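Local coordinates for protein NAD dependent epimerase/dehydratase family (uncultured archaeon MedDCM-OCT-S05-C57, PDB 5Y1F) that binds NAD+ and probably oxidises L-threonine at its 3-hydroxyl, as a monomeric member of the NAD-dependent epimerase/dehydratase family, at residues Y87-I92 against K125-S130; L166-F171 against Y249-N254; R179-P184 against R234-L239. All coordinates share one frame; numbering follows the deposited sequence.

Contact 1 of 3, residues Y87-I92 against K125-S130; sequences YHLAAI and KLFCPS. With NAD (nicotinamide-adenine-dinucleotide), chain B.
Tyr87 and Phe127 lie side by side on one face of the sheet, at the single parallel bridge between the two segments. Their rings meet obliquely, planes 37° apart: the CD1 corner of the tyrosine rests 3.7 Å from Phe127 CB, while the phenylalanine ring swings forward along its own strand. Phe127 does this by setting CG anti to its backbone N (chi1 180°), which carries its CE2 edge to Leu89 CD2, 4.5 Å away. The same methyl, Leu89 CD2, also packs 4.2 Å from Pro129 CG. With a glycine in place of Tyr87, Phe127 CB would probably lose its neighbour and a gap would open beside Leu237 and Met240 of helix 229-241, which touch the tyrosine. On the backbone, His88 N donates to Phe127 O at 2.8 Å, nearly straight at 170°. The His88 ring turns away from the partner strand, and Cys128 SG sits at its edge, 5.2 Å from the ring centroid. Beyond this point proline replaces a donor N-H, and Pro129 CD instead lies 3.1 Å from His88 O. The strands then part, and NAD enters the opening: Leu89, Ala90 and Ala91 line one side, while Pro129 CG approaches the ribose hydroxyl O3D at 3.6 Å. Parallel strands that separate at their C-terminal ends to receive a dinucleotide are the hallmark of the Rossmann fold.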
loop_
_atom_site.group_PDB
_atom_site.type_symbol
_atom_site.label_atom_id
_atom_site.label_comp_id
_atom_site.label_asym_id
_atom_site.label_seq_id
_atom_site.Cartn_x
_atom_site.Cartn_y
_atom_site.Cartn_z
ATOM N N TYR A 87 6.432 -0.290 10.869
ATOM C CA TYR A 87 5.870 -0.139 9.523
ATOM C C TYR A 87 4.484 -0.765 9.596
ATOM O O TYR A 87 4.323 -1.991 9.708
ATOM C CB TYR A 87 6.713 -0.820 8.453
ATOM C CG TYR A 87 8.001 -0.124 8.137
ATOM C CD1 TYR A 87 8.162 0.639 6.969
ATOM C CD2 TYR A 87 9.086 -0.194 8.984
ATOM C CE1 TYR A 87 9.364 1.227 6.683
ATOM C CE2 TYR A 87 10.275 0.455 8.711
ATOM C CZ TYR A 87 10.381 1.194 7.578
ATOM O OH TYR A 87 11.560 1.826 7.207
ATOM N N HIS A 88 3.454 0.083 9.647
ATOM C CA HIS A 88 2.104 -0.345 9.972
ATOM C C HIS A 88 1.293 -0.537 8.696
ATOM O O HIS A 88 0.694 0.417 8.176
ATOM C CB HIS A 88 1.430 0.716 10.846
ATOM C CG HIS A 88 -0.002 0.432 11.091
ATOM N ND1 HIS A 88 -1.051 1.330 10.962
ATOM C CD2 HIS A 88 -0.552 -0.746 11.439
ATOM C CE1 HIS A 88 -2.185 0.694 11.211
ATOM N NE2 HIS A 88 -1.893 -0.569 11.494
ATOM N N LEU A 89 1.204 -1.777 8.242
ATOM C CA LEU A 89 0.522 -2.122 7.005
ATOM C C LEU A 89 -0.855 -2.733 7.233
ATOM O O LEU A 89 -1.586 -2.873 6.261
ATOM C CB LEU A 89 1.365 -3.061 6.119
ATOM C CG LEU A 89 2.797 -2.614 5.868
ATOM C CD1 LEU A 89 3.521 -3.691 5.088
ATOM C CD2 LEU A 89 2.876 -1.288 5.143
ATOM N N ALA A 90 -1.222 -3.127 8.450
ATOM C CA ALA A 90 -2.488 -3.795 8.652
ATOM C C ALA A 90 -3.651 -2.897 8.279
ATOM O O ALA A 90 -3.689 -1.745 8.685
ATOM C CB ALA A 90 -2.617 -4.213 10.090
ATOM N N ALA A 91 -4.605 -3.416 7.548
ATOM C CA ALA A 91 -5.759 -2.631 7.112
ATOM C C ALA A 91 -6.742 -3.541 6.423
ATOM O O ALA A 91 -6.415 -4.654 6.014
ATOM C CB ALA A 91 -5.354 -1.483 6.177
ATOM N N ILE A 92 -7.949 -3.029 6.266
ATOM C CA ILE A 92 -8.993 -3.531 5.355
ATOM C C ILE A 92 -9.053 -2.531 4.190
ATOM O O ILE A 92 -9.077 -1.328 4.410
ATOM C CB ILE A 92 -10.342 -3.601 6.107
ATOM C CG1 ILE A 92 -10.279 -4.528 7.331
ATOM C CG2 ILE A 92 -11.483 -3.958 5.158
ATOM C CD1 ILE A 92 -10.074 -5.959 6.999
ATOM N N LYS A 125 9.287 5.582 15.995
ATOM C CA LYS A 125 9.098 6.142 14.634
ATOM C C LYS A 125 8.150 5.223 13.862
ATOM O O LYS A 125 8.064 4.029 14.169
ATOM C CB LYS A 125 10.435 6.217 13.927
ATOM C CG LYS A 125 10.507 7.327 12.921
ATOM C CD LYS A 125 10.356 6.717 11.566
ATOM C CE LYS A 125 11.719 6.423 11.008
ATOM N NZ LYS A 125 11.927 7.400 9.946
ATOM N N LEU A 126 7.376 5.803 12.935
ATOM C CA LEU A 126 6.264 5.083 12.290
ATOM C C LEU A 126 6.224 5.349 10.794
ATOM O O LEU A 126 6.520 6.469 10.332
ATOM C CB LEU A 126 4.932 5.519 12.837
ATOM C CG LEU A 126 4.624 5.201 14.300
ATOM C CD1 LEU A 126 3.272 5.797 14.664
ATOM C CD2 LEU A 126 4.690 3.732 14.652
ATOM N N PHE A 127 5.811 4.320 10.081
ATOM C CA PHE A 127 5.333 4.446 8.702
ATOM C C PHE A 127 3.886 3.988 8.704
ATOM O O PHE A 127 3.606 2.842 9.043
ATOM C CB PHE A 127 6.152 3.608 7.722
ATOM C CG PHE A 127 5.661 3.729 6.297
ATOM C CD1 PHE A 127 5.922 4.859 5.544
ATOM C CD2 PHE A 127 4.892 2.745 5.745
ATOM C CE1 PHE A 127 5.399 4.989 4.279
ATOM C CE2 PHE A 127 4.386 2.867 4.466
ATOM C CZ PHE A 127 4.649 3.985 3.747
ATOM N N CYS A 128 2.949 4.876 8.307
ATOM C CA CYS A 128 1.515 4.578 8.312
ATOM C C CYS A 128 0.969 5.055 6.991
ATOM O O CYS A 128 0.737 6.263 6.818
ATOM C CB CYS A 128 0.789 5.272 9.458
ATOM S SG CYS A 128 1.371 4.774 11.092
ATOM N N PRO A 129 0.774 4.152 6.041
ATOM C CA PRO A 129 0.396 4.593 4.701
ATOM C C PRO A 129 -1.042 5.003 4.544
ATOM O O PRO A 129 -1.940 4.503 5.282
ATOM C CB PRO A 129 0.736 3.400 3.822
ATOM C CG PRO A 129 0.551 2.237 4.704
ATOM C CD PRO A 129 1.039 2.708 6.072
ATOM N N SER A 130 -1.270 5.862 3.556
ATOM C CA SER A 130 -2.611 6.277 3.123
ATOM C C SER A 130 -2.878 5.661 1.764
ATOM O O SER A 130 -2.354 4.590 1.457
ATOM C CB SER A 130 -2.628 7.776 3.139
ATOM O OG SER A 130 -3.905 8.259 2.821
HETATM P PA NAD B . -3.313 -6.468 2.361
HETATM O O1A NAD B . -2.599 -7.349 1.320
HETATM O O2A NAD B . -4.830 -6.684 2.547
HETATM O O5B NAD B . -2.531 -6.709 3.764
HETATM C C5B NAD B . -3.107 -6.261 4.973
HETATM C C4B NAD B . -2.807 -7.273 6.037
HETATM O O4B NAD B . -3.510 -6.761 7.183
HETATM C C3B NAD B . -3.360 -8.659 5.749
HETATM O O3B NAD B . -2.295 -9.581 5.776
HETATM C C2B NAD B . -4.375 -8.892 6.877
HETATM O O2B NAD B . -4.399 -10.220 7.431
HETATM C C1B NAD B . -3.936 -7.885 7.921
HETATM N N9A NAD B . -5.060 -7.533 8.812
HETATM C C8A NAD B . -6.352 -7.364 8.468
HETATM N N7A NAD B . -7.102 -7.151 9.548
HETATM C C5A NAD B . -6.268 -7.235 10.585
HETATM C C6A NAD B . -6.427 -7.128 12.041
HETATM N N6A NAD B . -7.640 -6.898 12.599
HETATM N N1A NAD B . -5.336 -7.222 12.796
HETATM C C2A NAD B . -4.157 -7.490 12.263
HETATM N N3A NAD B . -3.927 -7.586 10.954
HETATM C C4A NAD B . -4.940 -7.468 10.108
HETATM O O3 NAD B . -3.073 -4.907 2.107
HETATM P PN NAD B . -1.831 -4.232 1.328
HETATM O O1N NAD B . -0.527 -4.972 1.654
HETATM O O2N NAD B . -2.180 -4.098 -0.141
HETATM O O5D NAD B . -1.830 -2.769 2.020
HETATM C C5D NAD B . -1.013 -2.520 3.121
HETATM C C4D NAD B . -1.219 -1.037 3.457
HETATM O O4D NAD B . -0.973 -0.232 2.272
HETATM C C3D NAD B . -2.618 -0.717 3.936
HETATM O O3D NAD B . -2.549 0.426 4.831
HETATM C C2D NAD B . -3.304 -0.215 2.652
HETATM O O2D NAD B . -4.410 0.667 2.965
HETATM C C1D NAD B . -2.135 0.523 1.976
HETATM N N1N NAD B . -2.328 0.647 0.517
HETATM C C2N NAD B . -2.177 -0.404 -0.345
HETATM C C3N NAD B . -2.376 -0.245 -1.697
HETATM C C7N NAD B . -2.177 -1.370 -2.707
HETATM O O7N NAD B . -2.429 -1.157 -3.862
HETATM N N7N NAD B . -1.699 -2.524 -2.315
HETATM C C4N NAD B . -2.730 1.002 -2.186
HETATM C C5N NAD B . -2.928 2.051 -1.303
HETATM C C6N NAD B . -2.714 1.845 0.046
#

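Contact 2 of 3, residues L166-F171 against Y249-N254; sequences LCDTYF and YHSNYN
A water gripped by Asp168, His250 and Asn252 bridges the two segments. It donates to Asp168 OD2 at 2.8 Å and to Asn252 OD1 at 2.7 Å, and accepts from His250 N at 2.9 Å, so one molecule ties the helix to two residues of the facing loop. The other carboxylate oxygen, Asp168 OD1, receives the backbone N-H of Ser251 at 3.1 Å through its syn lone pair, though the bond is bent, with an angle of 139° at the hydrogen. With CG beside the backbone N (chi1 -75°), Asp168 reaches out from the helix flank over the Ser251 side chain. Ser251 OG is 3.2 Å from both Asp168 OD1 and Asp168 OD2, and is hydrogen-bonded to the backbone O of Glu164, one turn earlier in the helix. Glu164 also binds Asn252 ND2 through its carboxylate. One helical turn beyond Cys167, Phe171 stacks face to face on His250, with the centroids 3.8 Å apart and the planes tilted by 17°. Imidazole CD2 lies over the centre of the phenyl ring, and NE2 stands 3.3 Å from Phe171 CZ. Cys167 CB packs against Ser251 CB at 3.6 Å, and Cys167 also touches Val178 of strand 178-187. Helix 155-174, which precedes that strand, thus packs on the loop leading into the short strand 253-254, a parallel neighbour of strand 178-187 in the Rossmann-like sheet.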
loop_
_atom_site.group_PDB
_atom_site.type_symbol
_atom_site.label_atom_id
_atom_site.label_comp_id
_atom_site.label_asym_id
_atom_site.label_seq_id
_atom_site.Cartn_x
_atom_site.Cartn_y
_atom_site.Cartn_z
ATOM N N LEU A 166 -5.108 12.005 12.001
ATOM C CA LEU A 166 -4.656 11.549 13.292
ATOM C C LEU A 166 -3.139 11.468 13.339
ATOM O O LEU A 166 -2.522 11.837 14.337
ATOM C CB LEU A 166 -5.309 10.200 13.602
ATOM C CG LEU A 166 -5.252 9.740 15.047
ATOM C CD1 LEU A 166 -5.890 10.722 16.004
ATOM C CD2 LEU A 166 -5.842 8.350 15.212
ATOM N N CYS A 167 -2.516 10.897 12.291
ATOM C CA CYS A 167 -1.076 10.873 12.246
ATOM C C CYS A 167 -0.488 12.259 12.361
ATOM O O CYS A 167 0.486 12.467 13.090
ATOM C CB CYS A 167 -0.576 10.194 10.957
ATOM S SG CYS A 167 -0.847 8.413 10.882
ATOM N N ASP A 168 -1.023 13.197 11.601
ATOM C CA ASP A 168 -0.450 14.540 11.636
ATOM C C ASP A 168 -0.662 15.220 12.984
ATOM O O ASP A 168 0.203 15.970 13.425
ATOM C CB ASP A 168 -0.905 15.352 10.432
ATOM C CG ASP A 168 -0.205 14.939 9.139
ATOM O OD1 ASP A 168 0.826 14.242 9.129
ATOM O OD2 ASP A 168 -0.681 15.361 8.054
ATOM N N THR A 169 -1.751 14.917 13.671
ATOM C CA THR A 169 -1.937 15.355 15.055
ATOM C C THR A 169 -0.873 14.760 15.957
ATOM O O THR A 169 -0.296 15.464 16.796
ATOM C CB THR A 169 -3.297 14.969 15.569
ATOM O OG1 THR A 169 -4.293 15.633 14.793
ATOM C CG2 THR A 169 -3.471 15.322 17.047
ATOM N N TYR A 170 -0.537 13.500 15.797
ATOM C CA TYR A 170 0.508 12.919 16.621
ATOM C C TYR A 170 1.829 13.537 16.335
ATOM O O TYR A 170 2.665 13.682 17.248
ATOM C CB TYR A 170 0.526 11.395 16.489
ATOM C CG TYR A 170 -0.395 10.716 17.521
ATOM C CD1 TYR A 170 0.148 10.083 18.674
ATOM C CD2 TYR A 170 -1.750 10.816 17.442
ATOM C CE1 TYR A 170 -0.669 9.553 19.642
ATOM C CE2 TYR A 170 -2.558 10.324 18.455
ATOM C CZ TYR A 170 -1.993 9.618 19.512
ATOM O OH TYR A 170 -2.803 9.063 20.503
ATOM N N PHE A 171 2.106 13.900 15.088
ATOM C CA PHE A 171 3.313 14.575 14.787
ATOM C C PHE A 171 3.345 15.978 15.441
ATOM O O PHE A 171 4.315 16.312 16.149
ATOM C CB PHE A 171 3.533 14.700 13.262
ATOM C CG PHE A 171 4.702 15.555 12.896
ATOM C CD1 PHE A 171 5.958 15.159 13.185
ATOM C CD2 PHE A 171 4.528 16.801 12.343
ATOM C CE1 PHE A 171 7.042 15.968 12.957
ATOM C CE2 PHE A 171 5.613 17.600 12.088
ATOM C CZ PHE A 171 6.860 17.184 12.375
ATOM N N TYR A 249 5.792 17.449 4.347
ATOM C CA TYR A 249 4.587 16.666 4.609
ATOM C C TYR A 249 5.021 15.480 5.471
ATOM O O TYR A 249 6.187 15.164 5.547
ATOM C CB TYR A 249 3.953 16.235 3.286
ATOM C CG TYR A 249 3.517 17.426 2.498
ATOM C CD1 TYR A 249 4.407 18.076 1.637
ATOM C CD2 TYR A 249 2.269 17.999 2.678
ATOM C CE1 TYR A 249 4.067 19.264 1.029
ATOM C CE2 TYR A 249 1.937 19.194 2.060
ATOM C CZ TYR A 249 2.849 19.801 1.235
ATOM O OH TYR A 249 2.455 20.997 0.667
ATOM N N HIS A 250 4.050 14.839 6.114
ATOM C CA HIS A 250 4.343 13.793 7.083
ATOM C C HIS A 250 3.593 12.521 6.740
ATOM O O HIS A 250 4.183 11.611 6.146
ATOM C CB HIS A 250 4.147 14.310 8.508
ATOM C CG HIS A 250 5.124 15.380 8.825
ATOM N ND1 HIS A 250 4.972 16.704 8.485
ATOM C CD2 HIS A 250 6.411 15.220 9.167
ATOM C CE1 HIS A 250 6.112 17.334 8.763
ATOM N NE2 HIS A 250 7.004 16.450 9.130
ATOM N N SER A 251 2.286 12.489 6.976
ATOM C CA SER A 251 1.499 11.253 6.841
ATOM C C SER A 251 1.030 10.923 5.438
ATOM O O SER A 251 0.522 9.829 5.189
ATOM C CB SER A 251 0.226 11.348 7.677
ATOM O OG SER A 251 -0.679 12.291 7.129
ATOM N N ASN A 252 1.191 11.830 4.489
ATOM C CA ASN A 252 0.352 11.820 3.319
ATOM C C ASN A 252 0.975 12.293 2.013
ATOM O O ASN A 252 0.293 12.878 1.195
ATOM C CB ASN A 252 -0.894 12.646 3.607
ATOM C CG ASN A 252 -0.590 14.079 3.915
ATOM O OD1 ASN A 252 0.573 14.526 3.943
ATOM N ND2 ASN A 252 -1.671 14.830 4.256
ATOM N N TYR A 253 2.205 11.917 1.742
ATOM C CA TYR A 253 2.783 12.256 0.436
ATOM C C TYR A 253 2.037 11.652 -0.710
ATOM O O TYR A 253 1.951 10.416 -0.808
ATOM C CB TYR A 253 4.228 11.816 0.354
ATOM C CG TYR A 253 5.217 12.814 0.965
ATOM C CD1 TYR A 253 5.667 13.919 0.222
ATOM C CD2 TYR A 253 5.703 12.662 2.256
ATOM C CE1 TYR A 253 6.521 14.856 0.757
ATOM C CE2 TYR A 253 6.613 13.568 2.753
ATOM C CZ TYR A 253 6.955 14.684 2.038
ATOM O OH TYR A 253 7.874 15.603 2.597
ATOM N N ASN A 254 1.655 12.472 -1.693
ATOM C CA ASN A 254 1.308 11.942 -2.999
ATOM C C ASN A 254 2.494 11.230 -3.597
ATOM O O ASN A 254 3.648 11.621 -3.371
ATOM C CB ASN A 254 0.920 13.077 -3.949
ATOM C CG ASN A 254 -0.492 13.568 -3.779
ATOM O OD1 ASN A 254 -1.242 13.149 -2.874
ATOM N ND2 ASN A 254 -0.891 14.513 -4.642
HETATM O O HOH W 1 1.347 15.875 6.187
#

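Contact 3 of 3, residues R179-P184 against R234-L239; sequences RGIRYP and RATLEL. With NAD (nicotinamide-adenine-dinucleotide), chain B.
Tyr183 OH donates to Thr236 OG1 at 2.7 Å, joining strand 178-187 to helix 229-241, which packs on one face of the Rossmann-fold sheet. The short strand and helix axes run antiparallel (176°) and 10.6 Å apart. Thr236 OG1 also bonds the backbone O of Ala232, one turn back in its helix; the threonine hydroxyl is the donor to that carbonyl, so it both accepts and donates. It meets the phenol at the ring edge, close to the ring plane, and the two side chains cross at about a right angle. This bond fixes the phenol end of a ring whose CD2 edge lies by the nicotinamide: Tyr183 CD2 is 3.8 Å from NAD N1N, while Tyr183 CB is 3.5 Å from NAD C5N. Pro184 O comes within 3.3 Å of NAD C4N, the carbon that accepts hydride in such dehydrogenases. Between the polar ends, Ile181 and Leu239 slide past each other, with Ile181 CG1 3.6 Å from Leu239 CD2, while Ile181 CD1 reaches Ala235 CB. Leu239 chi1 of 172° turns CG toward the strand, and CD2 then lies in this seam. The guanidinium of Arg179 is satisfied from several sides: NH2 makes a salt bridge with Asp177, and NH1 also bonds the backbone O of Ala242. An extended chain from CG to NE brings the group to the C-terminal end of helix 229-241, where Arg179 NH1 donates to Leu239 O at 2.8 Å, with the acceptor in the guanidinium plane and the donor in the carbonyl plane.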
loop_
_atom_site.group_PDB
_atom_site.type_symbol
_atom_site.label_atom_id
_atom_site.label_comp_id
_atom_site.label_asym_id
_atom_site.label_seq_id
_atom_site.Cartn_x
_atom_site.Cartn_y
_atom_site.Cartn_z
ATOM N N ARG A 179 5.435 8.964 9.233
ATOM C CA ARG A 179 5.501 9.289 7.810
ATOM C C ARG A 179 4.591 8.338 7.073
ATOM O O ARG A 179 4.326 7.212 7.514
ATOM C CB ARG A 179 6.942 9.145 7.328
ATOM C CG ARG A 179 7.891 10.018 8.118
ATOM C CD ARG A 179 9.328 9.761 7.790
ATOM N NE ARG A 179 10.206 10.479 8.727
ATOM C CZ ARG A 179 11.505 10.727 8.517
ATOM N NH1 ARG A 179 12.098 10.394 7.396
ATOM N NH2 ARG A 179 12.200 11.363 9.474
ATOM N N GLY A 180 4.096 8.793 5.927
ATOM C CA GLY A 180 3.222 7.975 5.123
ATOM C C GLY A 180 3.128 8.458 3.691
ATOM O O GLY A 180 3.508 9.586 3.354
ATOM N N ILE A 181 2.650 7.549 2.849
ATOM C CA ILE A 181 2.504 7.755 1.414
ATOM C C ILE A 181 1.075 7.422 1.051
ATOM O O ILE A 181 0.520 6.381 1.518
ATOM C CB ILE A 181 3.464 6.857 0.646
ATOM C CG1 ILE A 181 4.914 7.279 0.892
ATOM C CG2 ILE A 181 3.155 6.862 -0.840
ATOM C CD1 ILE A 181 5.941 6.274 0.436
ATOM N N ARG A 182 0.493 8.232 0.172
ATOM C CA ARG A 182 -0.788 7.878 -0.482
ATOM C C ARG A 182 -0.491 6.921 -1.636
ATOM O O ARG A 182 -0.339 7.339 -2.765
ATOM C CB ARG A 182 -1.464 9.131 -1.008
ATOM C CG ARG A 182 -1.990 10.049 0.062
ATOM C CD ARG A 182 -2.340 11.404 -0.468
ATOM N NE ARG A 182 -2.957 12.230 0.558
ATOM C CZ ARG A 182 -3.091 13.547 0.471
ATOM N NH1 ARG A 182 -2.616 14.225 -0.591
ATOM N NH2 ARG A 182 -3.712 14.202 1.434
ATOM N N TYR A 183 -0.356 5.634 -1.364
ATOM C CA TYR A 183 0.050 4.756 -2.447
ATOM C C TYR A 183 -1.014 4.758 -3.527
ATOM O O TYR A 183 -2.209 4.731 -3.249
ATOM C CB TYR A 183 0.257 3.291 -2.011
ATOM C CG TYR A 183 1.342 3.004 -1.026
ATOM C CD1 TYR A 183 2.675 3.187 -1.341
ATOM C CD2 TYR A 183 1.053 2.344 0.163
ATOM C CE1 TYR A 183 3.679 2.737 -0.479
ATOM C CE2 TYR A 183 2.054 1.884 1.003
ATOM C CZ TYR A 183 3.363 2.114 0.689
ATOM O OH TYR A 183 4.330 1.561 1.529
ATOM N N PRO A 184 -0.574 4.718 -4.781
ATOM C CA PRO A 184 -1.425 4.343 -5.898
ATOM C C PRO A 184 -1.723 2.862 -5.897
ATOM O O PRO A 184 -1.330 2.125 -4.967
ATOM C CB PRO A 184 -0.682 4.838 -7.091
ATOM C CG PRO A 184 0.721 4.673 -6.718
ATOM C CD PRO A 184 0.814 4.861 -5.230
ATOM N N ARG A 234 10.775 0.824 -2.455
ATOM C CA ARG A 234 11.899 1.742 -2.422
ATOM C C ARG A 234 11.448 3.103 -1.927
ATOM O O ARG A 234 12.148 3.742 -1.129
ATOM C CB ARG A 234 12.540 1.829 -3.786
ATOM C CG ARG A 234 13.786 2.694 -3.787
ATOM C CD ARG A 234 14.546 2.623 -5.096
ATOM N NE ARG A 234 13.739 2.864 -6.291
ATOM C CZ ARG A 234 13.326 4.040 -6.715
ATOM N NH1 ARG A 234 13.805 5.173 -6.179
ATOM N NH2 ARG A 234 12.435 4.094 -7.676
ATOM N N ALA A 235 10.297 3.591 -2.380
ATOM C CA ALA A 235 9.781 4.854 -1.955
ATOM C C ALA A 235 9.602 4.875 -0.451
ATOM O O ALA A 235 9.935 5.867 0.230
ATOM C CB ALA A 235 8.447 5.165 -2.643
ATOM N N THR A 236 9.082 3.789 0.084
ATOM C CA THR A 236 8.795 3.670 1.503
ATOM C C THR A 236 10.095 3.803 2.311
ATOM O O THR A 236 10.173 4.546 3.299
ATOM C CB THR A 236 8.105 2.334 1.771
ATOM O OG1 THR A 236 6.852 2.306 1.030
ATOM C CG2 THR A 236 7.799 2.155 3.233
ATOM N N LEU A 237 11.122 3.060 1.888
ATOM C CA LEU A 237 12.422 3.106 2.562
ATOM C C LEU A 237 13.106 4.442 2.405
ATOM O O LEU A 237 13.693 4.952 3.384
ATOM C CB LEU A 237 13.326 1.991 2.043
ATOM C CG LEU A 237 12.846 0.589 2.375
ATOM C CD1 LEU A 237 13.876 -0.425 1.885
ATOM C CD2 LEU A 237 12.516 0.371 3.840
ATOM N N GLU A 238 13.039 5.037 1.229
ATOM C CA GLU A 238 13.650 6.340 1.029
ATOM C C GLU A 238 12.974 7.402 1.884
ATOM O O GLU A 238 13.653 8.246 2.516
ATOM C CB GLU A 238 13.599 6.760 -0.436
ATOM C CG GLU A 238 14.561 5.990 -1.302
ATOM C CD GLU A 238 14.481 6.367 -2.758
ATOM O OE1 GLU A 238 13.666 7.220 -3.132
ATOM O OE2 GLU A 238 15.173 5.698 -3.556
ATOM N N LEU A 239 11.642 7.400 1.943
ATOM C CA LEU A 239 10.953 8.363 2.777
ATOM C C LEU A 239 11.350 8.177 4.243
ATOM O O LEU A 239 11.633 9.134 4.947
ATOM C CB LEU A 239 9.431 8.201 2.622
ATOM C CG LEU A 239 8.586 9.040 3.609
ATOM C CD1 LEU A 239 8.955 10.511 3.544
ATOM C CD2 LEU A 239 7.094 8.825 3.287
HETATM P PA NAD B . -3.313 -6.468 2.361
HETATM O O1A NAD B . -2.599 -7.349 1.320
HETATM O O2A NAD B . -4.830 -6.684 2.547
HETATM O O5B NAD B . -2.531 -6.709 3.764
HETATM C C5B NAD B . -3.107 -6.261 4.973
HETATM C C4B NAD B . -2.807 -7.273 6.037
HETATM O O4B NAD B . -3.510 -6.761 7.183
HETATM C C3B NAD B . -3.360 -8.659 5.749
HETATM O O3B NAD B . -2.295 -9.581 5.776
HETATM C C2B NAD B . -4.375 -8.892 6.877
HETATM O O2B NAD B . -4.399 -10.220 7.431
HETATM C C1B NAD B . -3.936 -7.885 7.921
HETATM N N9A NAD B . -5.060 -7.533 8.812
HETATM C C8A NAD B . -6.352 -7.364 8.468
HETATM N N7A NAD B . -7.102 -7.151 9.548
HETATM C C5A NAD B . -6.268 -7.235 10.585
HETATM C C6A NAD B . -6.427 -7.128 12.041
HETATM N N6A NAD B . -7.640 -6.898 12.599
HETATM N N1A NAD B . -5.336 -7.222 12.796
HETATM C C2A NAD B . -4.157 -7.490 12.263
HETATM N N3A NAD B . -3.927 -7.586 10.954
HETATM C C4A NAD B . -4.940 -7.468 10.108
HETATM O O3 NAD B . -3.073 -4.907 2.107
HETATM P PN NAD B . -1.831 -4.232 1.328
HETATM O O1N NAD B . -0.527 -4.972 1.654
HETATM O O2N NAD B . -2.180 -4.098 -0.141
HETATM O O5D NAD B . -1.830 -2.769 2.020
HETATM C C5D NAD B . -1.013 -2.520 3.121
HETATM C C4D NAD B . -1.219 -1.037 3.457
HETATM O O4D NAD B . -0.973 -0.232 2.272
HETATM C C3D NAD B . -2.618 -0.717 3.936
HETATM O O3D NAD B . -2.549 0.426 4.831
HETATM C C2D NAD B . -3.304 -0.215 2.652
HETATM O O2D NAD B . -4.410 0.667 2.965
HETATM C C1D NAD B . -2.135 0.523 1.976
HETATM N N1N NAD B . -2.328 0.647 0.517
HETATM C C2N NAD B . -2.177 -0.404 -0.345
HETATM C C3N NAD B . -2.376 -0.245 -1.697
HETATM C C7N NAD B . -2.177 -1.370 -2.707
HETATM O O7N NAD B . -2.429 -1.157 -3.862
HETATM N N7N NAD B . -1.699 -2.524 -2.315
HETATM C C4N NAD B . -2.730 1.002 -2.186
HETATM C C5N NAD B . -2.928 2.051 -1.303
HETATM C C6N NAD B . -2.714 1.845 0.046
#

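Contacts 1 and 3 are buried in the core and both touch NAD, whereas contact 2 is only partly buried and lies farther from the chain centre. All three reach one sheet. Strand 125-131 of contact 1 neighbours strand 178-187 of contact 3, with probable hydrogen bonds from Cys128 N to Arg179 O and from Ser130 N to Ile181 O. On its other side, strand 178-187 probably bonds contact 2 through His250 O and Tyr253 O. Contact 1 is strand pairing with apolar packing, contact 3 joins an apolar seam to two side-chain hydrogen bonds, and contact 2 relies on a carboxylate, a water and a ring stack.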